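PDB 7LR8: glycosyl hydrolase from Streptomyces cattleya, which probably hydrolyses the mannosyl beta-1,4-N-acetylglucosamine linkage of N-glycan cores, as a family GH5 subfamily 18 glycoside hydrolase. Local coordinates for residues B[147-161]-B[193-207]. The protein carries 1 engineered substitution. Residues are numbered along the deposited sequence; the frame is centred on the assembly and turned at random.
Engineered in segment 147-161: Ala153 (natural residue Glu). With BMA (beta-D-mannopyranose), chain D.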
ATOM      1  N   GLY B 147      -6.568 -12.744  22.674  1.00 19.18           N
ATOM      2  CA  GLY B 147      -5.716 -11.592  22.860  1.00 20.55           C
ATOM      3  C   GLY B 147      -5.102 -11.218  21.527  1.00 22.33           C
ATOM      4  O   GLY B 147      -5.501 -11.725  20.483  1.00 20.01           O
ATOM      5  N   MET B 148      -4.114 -10.330  21.595  1.00 17.67           N
ATOM      6  CA  MET B 148      -3.449  -9.791  20.414  1.00 17.91           C
ATOM      7  C   MET B 148      -2.040 -10.345  20.269  1.00 20.38           C
ATOM      8  O   MET B 148      -1.332 -10.534  21.262  1.00 19.71           O
ATOM      9  CB  MET B 148      -3.337  -8.261  20.486  1.00 18.14           C
ATOM     10  CG  MET B 148      -4.617  -7.507  20.720  1.00 17.73           C
ATOM     11  SD  MET B 148      -5.749  -7.635  19.341  1.00 19.55           S
ATOM     12  CE  MET B 148      -4.807  -6.933  18.001  1.00 17.62           C
ATOM     13  N   THR B 149      -1.626 -10.563  19.020  1.00 18.37           N
ATOM     14  CA  THR B 149      -0.220 -10.640  18.653  1.00 16.57           C
ATOM     15  C   THR B 149       0.120  -9.336  17.945  1.00 21.53           C
ATOM     16  O   THR B 149      -0.654  -8.879  17.102  1.00 21.04           O
ATOM     17  CB  THR B 149       0.042 -11.848  17.744  1.00 18.89           C
ATOM     18  OG1 THR B 149      -0.256 -13.056  18.461  1.00 17.82           O
ATOM     19  CG2 THR B 149       1.498 -11.894  17.293  1.00 21.44           C
ATOM     20  N   VAL B 150       1.246  -8.713  18.314  1.00 17.41           N
ATOM     21  CA  VAL B 150       1.525  -7.357  17.829  1.00 17.26           C
ATOM     22  C   VAL B 150       1.443  -7.295  16.304  1.00 18.33           C
ATOM     23  O   VAL B 150       0.767  -6.422  15.741  1.00 17.94           O
ATOM     24  CB  VAL B 150       2.886  -6.862  18.351  1.00 18.52           C
ATOM     25  CG1 VAL B 150       3.313  -5.591  17.598  1.00 18.86           C
ATOM     26  CG2 VAL B 150       2.801  -6.604  19.852  1.00 17.59           C
ATOM     27  N   GLY B 151       2.094  -8.234  15.619  1.00 16.34           N
ATOM     28  CA  GLY B 151       1.993  -8.311  14.162  1.00 17.25           C
ATOM     29  C   GLY B 151       2.796  -9.492  13.651  1.00 19.03           C
ATOM     30  O   GLY B 151       3.748  -9.953  14.288  1.00 23.87           O
ATOM     31  N   ASN B 152       2.397  -9.969  12.477  1.00 16.66           N
ATOM     32  CA  ASN B 152       2.967 -11.210  11.943  1.00 14.67           C
ATOM     33  C   ASN B 152       4.401 -10.968  11.481  1.00 16.73           C
ATOM     34  O   ASN B 152       4.635 -10.405  10.406  1.00 18.89           O
ATOM     35  CB  ASN B 152       2.129 -11.736  10.782  1.00 15.90           C
ATOM     36  CG  ASN B 152       2.790 -12.913  10.102  1.00 23.12           C
ATOM     37  OD1 ASN B 152       3.206 -13.839  10.780  1.00 21.54           O
ATOM     38  ND2 ASN B 152       2.938 -12.858   8.773  1.00 28.15           N
ATOM     39  N   ALA B 153       5.371 -11.399  12.289  1.00 17.16           N
ATOM     40  CA  ALA B 153       6.783 -11.304  11.932  1.00 19.18           C
ATOM     41  C   ALA B 153       7.144  -9.883  11.510  1.00 18.09           C
ATOM     42  O   ALA B 153       7.787  -9.659  10.478  1.00 18.99           O
ATOM     43  CB  ALA B 153       7.141 -12.308  10.822  1.00 18.39           C
ATOM     44  N   ILE B 154       6.727  -8.909  12.328  1.00 18.31           N
ATOM     45  CA  ILE B 154       7.027  -7.512  12.038  1.00 18.66           C
ATOM     46  C   ILE B 154       8.530  -7.279  12.001  1.00 18.64           C
ATOM     47  O   ILE B 154       8.994  -6.363  11.316  1.00 17.29           O
ATOM     48  CB  ILE B 154       6.336  -6.578  13.064  1.00 16.57           C
ATOM     49  CG1 ILE B 154       6.302  -5.134  12.542  1.00 20.11           C
ATOM     50  CG2 ILE B 154       7.031  -6.627  14.418  1.00 17.96           C
ATOM     51  CD1 ILE B 154       5.207  -4.897  11.529  1.00 21.40           C
ATOM     52  N   ASN B 155       9.309  -8.120  12.693  1.00 16.94           N
ATOM     53  CA  ASN B 155      10.764  -8.003  12.654  1.00 17.86           C
ATOM     54  C   ASN B 155      11.333  -8.097  11.245  1.00 19.75           C
ATOM     55  O   ASN B 155      12.479  -7.687  11.036  1.00 17.04           O
ATOM     56  CB  ASN B 155      11.434  -9.065  13.548  1.00 16.38           C
ATOM     57  CG  ASN B 155      11.207 -10.517  13.077  1.00 16.01           C
ATOM     58  OD1 ASN B 155      10.102 -10.914  12.699  1.00 17.79           O
ATOM     59  ND2 ASN B 155      12.264 -11.309  13.131  1.00 17.61           N
ATOM     60  N   GLN B 156      10.585  -8.640  10.277  1.00 17.90           N
ATOM     61  CA  GLN B 156      11.152  -8.725   8.932  1.00 16.41           C
ATOM     62  C   GLN B 156      11.312  -7.356   8.274  1.00 20.26           C
ATOM     63  O   GLN B 156      12.011  -7.261   7.265  1.00 21.04           O
ATOM     64  CB  GLN B 156      10.310  -9.655   8.042  1.00 20.24           C
ATOM     65  CG  GLN B 156       8.957  -9.080   7.614  1.00 19.58           C
ATOM     66  CD  GLN B 156       8.964  -8.495   6.218  1.00 23.12           C
ATOM     67  OE1 GLN B 156       9.514  -9.072   5.288  1.00 24.11           O
ATOM     68  NE2 GLN B 156       8.338  -7.330   6.069  1.00 19.39           N
ATOM     69  N   PHE B 157      10.722  -6.296   8.833  1.00 19.53           N
ATOM     70  CA  PHE B 157      10.952  -4.955   8.313  1.00 19.63           C
ATOM     71  C   PHE B 157      12.229  -4.320   8.844  1.00 23.51           C
ATOM     72  O   PHE B 157      12.576  -3.218   8.400  1.00 22.52           O
ATOM     73  CB  PHE B 157       9.770  -4.036   8.656  1.00 17.60           C
ATOM     74  CG  PHE B 157       8.512  -4.350   7.891  1.00 17.01           C
ATOM     75  CD1 PHE B 157       8.357  -3.909   6.578  1.00 15.85           C
ATOM     76  CD2 PHE B 157       7.471  -5.063   8.495  1.00 18.93           C
ATOM     77  CE1 PHE B 157       7.196  -4.184   5.872  1.00 19.14           C
ATOM     78  CE2 PHE B 157       6.313  -5.352   7.793  1.00 18.51           C
ATOM     79  CZ  PHE B 157       6.174  -4.904   6.477  1.00 18.65           C
ATOM     80  N   SER B 158      12.927  -4.971   9.781  1.00 19.17           N
ATOM     81  CA  SER B 158      13.889  -4.280  10.629  1.00 20.32           C
ATOM     82  C   SER B 158      15.331  -4.401  10.158  1.00 26.57           C
ATOM     83  O   SER B 158      16.203  -3.716  10.711  1.00 23.31           O
ATOM     84  CB  SER B 158      13.770  -4.772  12.088  1.00 19.41           C
ATOM     85  OG  SER B 158      14.341  -6.054  12.285  1.00 20.50           O
ATOM     86  N   GLY B 159      15.603  -5.211   9.143  1.00 21.82           N
ATOM     87  CA  GLY B 159      16.967  -5.326   8.658  1.00 20.76           C
ATOM     88  C   GLY B 159      17.071  -6.322   7.525  1.00 22.81           C
ATOM     89  O   GLY B 159      16.067  -6.783   6.972  1.00 23.08           O
ATOM     90  N   HIS B 160      18.317  -6.625   7.175  1.00 22.06           N
ATOM     91  CA  HIS B 160      18.611  -7.627   6.158  1.00 22.51           C
ATOM     92  C   HIS B 160      17.846  -8.923   6.450  1.00 23.11           C
ATOM     93  O   HIS B 160      17.725  -9.324   7.619  1.00 24.99           O
ATOM     94  CB  HIS B 160      20.119  -7.892   6.126  1.00 33.77           C
ATOM     95  CG  HIS B 160      20.533  -8.957   5.157  1.00 45.70           C
ATOM     96  ND1 HIS B 160      20.533 -10.299   5.475  1.00 51.05           N
ATOM     97  CD2 HIS B 160      20.964  -8.875   3.875  1.00 49.78           C
ATOM     98  CE1 HIS B 160      20.942 -10.999   4.431  1.00 51.56           C
ATOM     99  NE2 HIS B 160      21.209 -10.158   3.446  1.00 50.79           N
ATOM    100  N   PRO B 161      17.332  -9.622   5.420  1.00 24.70           N
ATOM    101  CA  PRO B 161      17.447  -9.345   3.982  1.00 22.96           C
ATOM    102  C   PRO B 161      16.332  -8.478   3.362  1.00 25.18           C
ATOM    103  O   PRO B 161      16.232  -8.463   2.126  1.00 23.26           O
ATOM    104  CB  PRO B 161      17.421 -10.754   3.375  1.00 24.59           C
ATOM    105  CG  PRO B 161      16.510 -11.492   4.273  1.00 24.29           C
ATOM    106  CD  PRO B 161      16.753 -10.956   5.661  1.00 24.29           C
ATOM    107  N   HIS B 193      -1.515 -11.314  25.450  1.00 20.94           N
ATOM    108  CA  HIS B 193      -0.904 -10.405  24.486  1.00 22.10           C
ATOM    109  C   HIS B 193       0.573 -10.740  24.342  1.00 21.35           C
ATOM    110  O   HIS B 193       1.297 -10.832  25.343  1.00 21.83           O
ATOM    111  CB  HIS B 193      -1.089  -8.940  24.898  1.00 19.28           C
ATOM    112  CG  HIS B 193      -2.517  -8.574  25.149  1.00 18.30           C
ATOM    113  ND1 HIS B 193      -3.512  -8.800  24.219  1.00 21.37           N
ATOM    114  CD2 HIS B 193      -3.124  -8.030  26.232  1.00 20.50           C
ATOM    115  CE1 HIS B 193      -4.669  -8.390  24.716  1.00 18.84           C
ATOM    116  NE2 HIS B 193      -4.461  -7.928  25.938  1.00 20.60           N
ATOM    117  N   LEU B 194       1.010 -10.905  23.099  1.00 21.25           N
ATOM    118  CA  LEU B 194       2.353 -11.361  22.790  1.00 16.98           C
ATOM    119  C   LEU B 194       2.811 -10.704  21.494  1.00 18.87           C
ATOM    120  O   LEU B 194       2.056  -9.994  20.823  1.00 19.35           O
ATOM    121  CB  LEU B 194       2.394 -12.887  22.640  1.00 15.99           C
ATOM    122  CG  LEU B 194       1.540 -13.409  21.479  1.00 17.90           C
ATOM    123  CD1 LEU B 194       2.248 -14.542  20.748  1.00 19.99           C
ATOM    124  CD2 LEU B 194       0.161 -13.896  21.956  1.00 22.08           C
ATOM    125  N   HIS B 195       4.050 -10.989  21.118  1.00 18.01           N
ATOM    126  CA  HIS B 195       4.569 -10.628  19.811  1.00 16.57           C
ATOM    127  C   HIS B 195       5.188 -11.882  19.214  1.00 17.15           C
ATOM    128  O   HIS B 195       5.492 -12.838  19.931  1.00 19.99           O
ATOM    129  CB  HIS B 195       5.586  -9.471  19.907  1.00 18.53           C
ATOM    130  CG  HIS B 195       6.885  -9.860  20.537  1.00 18.56           C
ATOM    131  ND1 HIS B 195       8.023 -10.108  19.799  1.00 17.72           N
ATOM    132  CD2 HIS B 195       7.229 -10.042  21.833  1.00 19.82           C
ATOM    133  CE1 HIS B 195       9.011 -10.430  20.613  1.00 18.81           C
ATOM    134  NE2 HIS B 195       8.556 -10.394  21.853  1.00 22.51           N
ATOM    135  N   ALA B 196       5.346 -11.889  17.887  1.00 16.44           N
ATOM    136  CA  ALA B 196       5.685 -13.113  17.162  1.00 17.33           C
ATOM    137  C   ALA B 196       6.659 -12.759  16.053  1.00 19.92           C
ATOM    138  O   ALA B 196       6.270 -12.134  15.061  1.00 20.94           O
ATOM    139  CB  ALA B 196       4.440 -13.780  16.581  1.00 19.68           C
ATOM    140  N   GLU B 197       7.911 -13.162  16.214  1.00 19.84           N
ATOM    141  CA  GLU B 197       8.967 -12.797  15.277  1.00 18.53           C
ATOM    142  C   GLU B 197       9.438 -14.022  14.500  1.00 17.09           C
ATOM    143  O   GLU B 197       9.499 -15.130  15.047  1.00 20.57           O
ATOM    144  CB  GLU B 197      10.145 -12.157  16.019  1.00 19.66           C
ATOM    145  CG  GLU B 197       9.738 -11.072  17.045  1.00 18.53           C
ATOM    146  CD  GLU B 197       8.811 -10.002  16.478  1.00 19.76           C
ATOM    147  OE1 GLU B 197       8.025  -9.409  17.256  1.00 18.07           O
ATOM    148  OE2 GLU B 197       8.861  -9.738  15.261  1.00 19.72           O
ATOM    149  N   TYR B 198       9.761 -13.826  13.221  1.00 18.03           N
ATOM    150  CA  TYR B 198      10.241 -14.942  12.412  1.00 17.97           C
ATOM    151  C   TYR B 198      11.682 -15.292  12.793  1.00 21.33           C
ATOM    152  O   TYR B 198      12.341 -14.573  13.546  1.00 18.38           O
ATOM    153  CB  TYR B 198      10.089 -14.637  10.923  1.00 20.20           C
ATOM    154  CG  TYR B 198      11.293 -14.052  10.211  1.00 22.02           C
ATOM    155  CD1 TYR B 198      11.587 -12.698  10.290  1.00 24.60           C
ATOM    156  CD2 TYR B 198      12.103 -14.858   9.409  1.00 22.45           C
ATOM    157  CE1 TYR B 198      12.676 -12.157   9.617  1.00 25.11           C
ATOM    158  CE2 TYR B 198      13.187 -14.329   8.730  1.00 19.04           C
ATOM    159  CZ  TYR B 198      13.464 -12.979   8.837  1.00 25.33           C
ATOM    160  OH  TYR B 198      14.550 -12.469   8.154  1.00 23.78           O
ATOM    161  N   ASP B 199      12.169 -16.432  12.277  1.00 19.72           N
ATOM    162  CA  ASP B 199      13.316 -17.100  12.896  1.00 18.73           C
ATOM    163  C   ASP B 199      14.626 -16.320  12.789  1.00 18.34           C
ATOM    164  O   ASP B 199      15.615 -16.753  13.391  1.00 21.00           O
ATOM    165  CB  ASP B 199      13.478 -18.538  12.344  1.00 20.33           C
ATOM    166  CG  ASP B 199      13.756 -18.600  10.837  1.00 26.27           C
ATOM    167  OD1 ASP B 199      14.334 -17.643  10.267  1.00 23.51           O
ATOM    168  OD2 ASP B 199      13.386 -19.632  10.226  1.00 23.89           O
ATOM    169  N   ALA B 200      14.666 -15.186  12.075  1.00 21.49           N
ATOM    170  CA  ALA B 200      15.827 -14.303  12.189  1.00 23.34           C
ATOM    171  C   ALA B 200      16.092 -13.913  13.639  1.00 25.00           C
ATOM    172  O   ALA B 200      17.244 -13.674  14.022  1.00 21.36           O
ATOM    173  CB  ALA B 200      15.619 -13.038  11.356  1.00 19.35           C
ATOM    174  N   ALA B 201      15.044 -13.854  14.463  1.00 18.03           N
ATOM    175  CA  ALA B 201      15.243 -13.513  15.871  1.00 25.14           C
ATOM    176  C   ALA B 201      16.118 -14.540  16.586  1.00 25.52           C
ATOM    177  O   ALA B 201      16.781 -14.201  17.570  1.00 25.28           O
ATOM    178  CB  ALA B 201      13.895 -13.385  16.584  1.00 24.09           C
ATOM    179  N   TRP B 202      16.131 -15.790  16.119  1.00 24.55           N
ATOM    180  CA  TRP B 202      16.975 -16.824  16.710  1.00 23.65           C
ATOM    181  C   TRP B 202      18.226 -17.128  15.900  1.00 21.94           C
ATOM    182  O   TRP B 202      19.190 -17.650  16.462  1.00 23.66           O
ATOM    183  CB  TRP B 202      16.185 -18.134  16.886  1.00 26.79           C
ATOM    184  CG  TRP B 202      14.804 -17.902  17.414  1.00 30.97           C
ATOM    185  CD1 TRP B 202      13.662 -17.741  16.686  1.00 35.01           C
ATOM    186  CD2 TRP B 202      14.428 -17.774  18.785  1.00 28.49           C
ATOM    187  NE1 TRP B 202      12.595 -17.530  17.521  1.00 36.76           N
ATOM    188  CE2 TRP B 202      13.039 -17.546  18.817  1.00 32.06           C
ATOM    189  CE3 TRP B 202      15.129 -17.832  19.988  1.00 23.09           C
ATOM    190  CZ2 TRP B 202      12.339 -17.375  20.005  1.00 32.47           C
ATOM    191  CZ3 TRP B 202      14.434 -17.665  21.166  1.00 29.61           C
ATOM    192  CH2 TRP B 202      13.053 -17.438  21.167  1.00 32.64           C
ATOM    193  N   TYR B 203      18.243 -16.806  14.607  1.00 22.29           N
ATOM    194  CA  TYR B 203      19.232 -17.356  13.693  1.00 27.73           C
ATOM    195  C   TYR B 203      20.188 -16.337  13.077  1.00 22.99           C
ATOM    196  O   TYR B 203      21.264 -16.741  12.620  1.00 24.31           O
ATOM    197  CB  TYR B 203      18.526 -18.092  12.542  1.00 25.09           C
ATOM    198  CG  TYR B 203      17.871 -19.411  12.891  1.00 25.14           C
ATOM    199  CD1 TYR B 203      17.997 -19.990  14.157  1.00 23.73           C
ATOM    200  CD2 TYR B 203      17.129 -20.088  11.937  1.00 22.30           C
ATOM    201  CE1 TYR B 203      17.390 -21.222  14.446  1.00 25.70           C
ATOM    202  CE2 TYR B 203      16.529 -21.305  12.214  1.00 26.80           C
ATOM    203  CZ  TYR B 203      16.660 -21.868  13.460  1.00 26.78           C
ATOM    204  OH  TYR B 203      16.056 -23.092  13.703  1.00 23.56           O
ATOM    205  N   LEU B 204      19.835 -15.052  13.046  1.00 25.80           N
ATOM    206  CA  LEU B 204      20.561 -14.033  12.282  1.00 23.79           C
ATOM    207  C   LEU B 204      21.378 -13.158  13.225  1.00 23.11           C
ATOM    208  O   LEU B 204      20.811 -12.397  14.016  1.00 24.90           O
ATOM    209  CB  LEU B 204      19.594 -13.164  11.483  1.00 29.09           C
ATOM    210  CG  LEU B 204      19.392 -13.347   9.982  1.00 37.93           C
ATOM    211  CD1 LEU B 204      18.879 -12.046   9.387  1.00 32.91           C
ATOM    212  CD2 LEU B 204      20.680 -13.778   9.305  1.00 38.27           C
ATOM    213  N   ASP B 205      22.702 -13.231  13.110  1.00 25.60           N
ATOM    214  CA  ASP B 205      23.549 -12.313  13.860  1.00 29.53           C
ATOM    215  C   ASP B 205      23.194 -10.879  13.493  1.00 29.53           C
ATOM    216  O   ASP B 205      22.878 -10.575  12.339  1.00 31.75           O
ATOM    217  CB  ASP B 205      25.029 -12.574  13.570  1.00 27.01           C
ATOM    218  CG  ASP B 205      25.468 -13.977  13.939  1.00 36.74           C
ATOM    219  OD1 ASP B 205      24.857 -14.598  14.831  1.00 34.89           O
ATOM    220  OD2 ASP B 205      26.438 -14.460  13.331  1.00 38.03           O
ATOM    221  N   ASP B 206      23.219  -9.997  14.488  1.00 31.70           N
ATOM    222  CA  ASP B 206      22.980  -8.561  14.334  1.00 27.33           C
ATOM    223  C   ASP B 206      21.533  -8.212  13.989  1.00 26.38           C
ATOM    224  O   ASP B 206      21.234  -7.033  13.778  1.00 28.22           O
ATOM    225  CB  ASP B 206      23.912  -7.933  13.288  1.00 36.98           C
ATOM    226  CG  ASP B 206      25.371  -8.207  13.581  1.00 50.75           C
ATOM    227  OD1 ASP B 206      25.768  -8.119  14.763  1.00 54.72           O
ATOM    228  OD2 ASP B 206      26.120  -8.520  12.632  1.00 56.55           O
ATOM    229  N   HIS B 207      20.624  -9.180  13.937  1.00 24.06           N
ATOM    230  CA  HIS B 207      19.208  -8.863  13.756  1.00 20.68           C
ATOM    231  C   HIS B 207      18.678  -8.142  14.996  1.00 20.60           C
ATOM    232  O   HIS B 207      18.975  -8.558  16.120  1.00 22.79           O
ATOM    233  CB  HIS B 207      18.422 -10.155  13.488  1.00 20.16           C
ATOM    234  CG  HIS B 207      16.981  -9.933  13.147  1.00 21.74           C
ATOM    235  ND1 HIS B 207      16.576  -9.351  11.964  1.00 20.35           N
ATOM    236  CD2 HIS B 207      15.848 -10.245  13.824  1.00 18.75           C
ATOM    237  CE1 HIS B 207      15.254  -9.310  11.930  1.00 16.82           C
ATOM    238  NE2 HIS B 207      14.790  -9.832  13.052  1.00 17.39           N
TER
HETATM  239  C1  BMA D   2       5.493 -16.943   7.289  1.00 29.52           C
HETATM  240  C2  BMA D   2       4.012 -16.462   7.414  1.00 34.24           C
HETATM  241  C3  BMA D   2       3.526 -16.022   6.047  1.00 23.19           C
HETATM  242  C4  BMA D   2       3.915 -17.102   4.947  1.00 19.39           C
HETATM  243  C5  BMA D   2       4.475 -18.398   5.598  1.00 24.61           C
HETATM  244  C6  BMA D   2       4.956 -19.419   4.591  1.00 17.73           C
HETATM  245  O2  BMA D   2       3.882 -15.383   8.325  1.00 26.54           O
HETATM  246  O3  BMA D   2       4.006 -14.690   5.737  1.00 29.37           O
HETATM  247  O4  BMA D   2       2.762 -17.407   4.211  1.00 21.43           O
HETATM  248  O5  BMA D   2       5.626 -18.077   6.402  1.00 27.47           O
HETATM  249  O6  BMA D   2       6.028 -18.806   3.834  1.00 27.13           O
HETATM  250  O   HOH W   1       5.142  -9.352  16.539  1.00 19.25           O
HETATM  251  O   HOH W   2      18.403  -8.342  10.061  1.00 22.18           O
HETATM  252  O   HOH W   3      15.186  -9.842   8.564  1.00 27.00           O
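Residues 147-149 and 194-196 run parallel as neighbouring strands of the TIM barrel typical of family GH5, their axes 5.6 Å apart and inclined by 32°. Leu194 N donates to Met148 O, and Val150 N to Leu194 O; one step earlier Met148 N donates a hydrogen bond to His193 ND1 at 3.1 Å, in the plane of the imidazole, whose NE2 is hydrogen-bonded to Ala188 O. Past the corner at Val150 the strands part, and a water bridges Gly151 O, Ala196 N and Glu197 OE1. Thr149 CG2 packs on Ala196 CB at 3.6 Å.

Beyond the strands, Asn155 carries the contact. Its CG sits between backbone N and carbonyl carbon (chi1 65°), which brings the amide against Tyr198 and His207. Asn155 OD1 accepts from Tyr198 N at 3.0 Å, while Asn155 ND2 donates to Tyr198 O and, at 2.9 Å, to His207 NE2, whose ring stands 80° to the amide. An alanine here would strip Tyr198 N and His207 NE2 of these partners and is likely to let the tyrosine segment shift. Glu197 OE2 takes the Asn155 N-H nearly end-on, and Glu197 OE1 receives His195 ND1 at 2.6 Å.

Asn152 ND2 grips mannose O2 at 2.7 Å beside engineered Ala153, a glutamate in nature, and Tyr198 touches the bound N-acetylglucosamine. The buried Asn155 amide thus ties together the segments following both strands, consistent with holding Tyr198 beside the sugar.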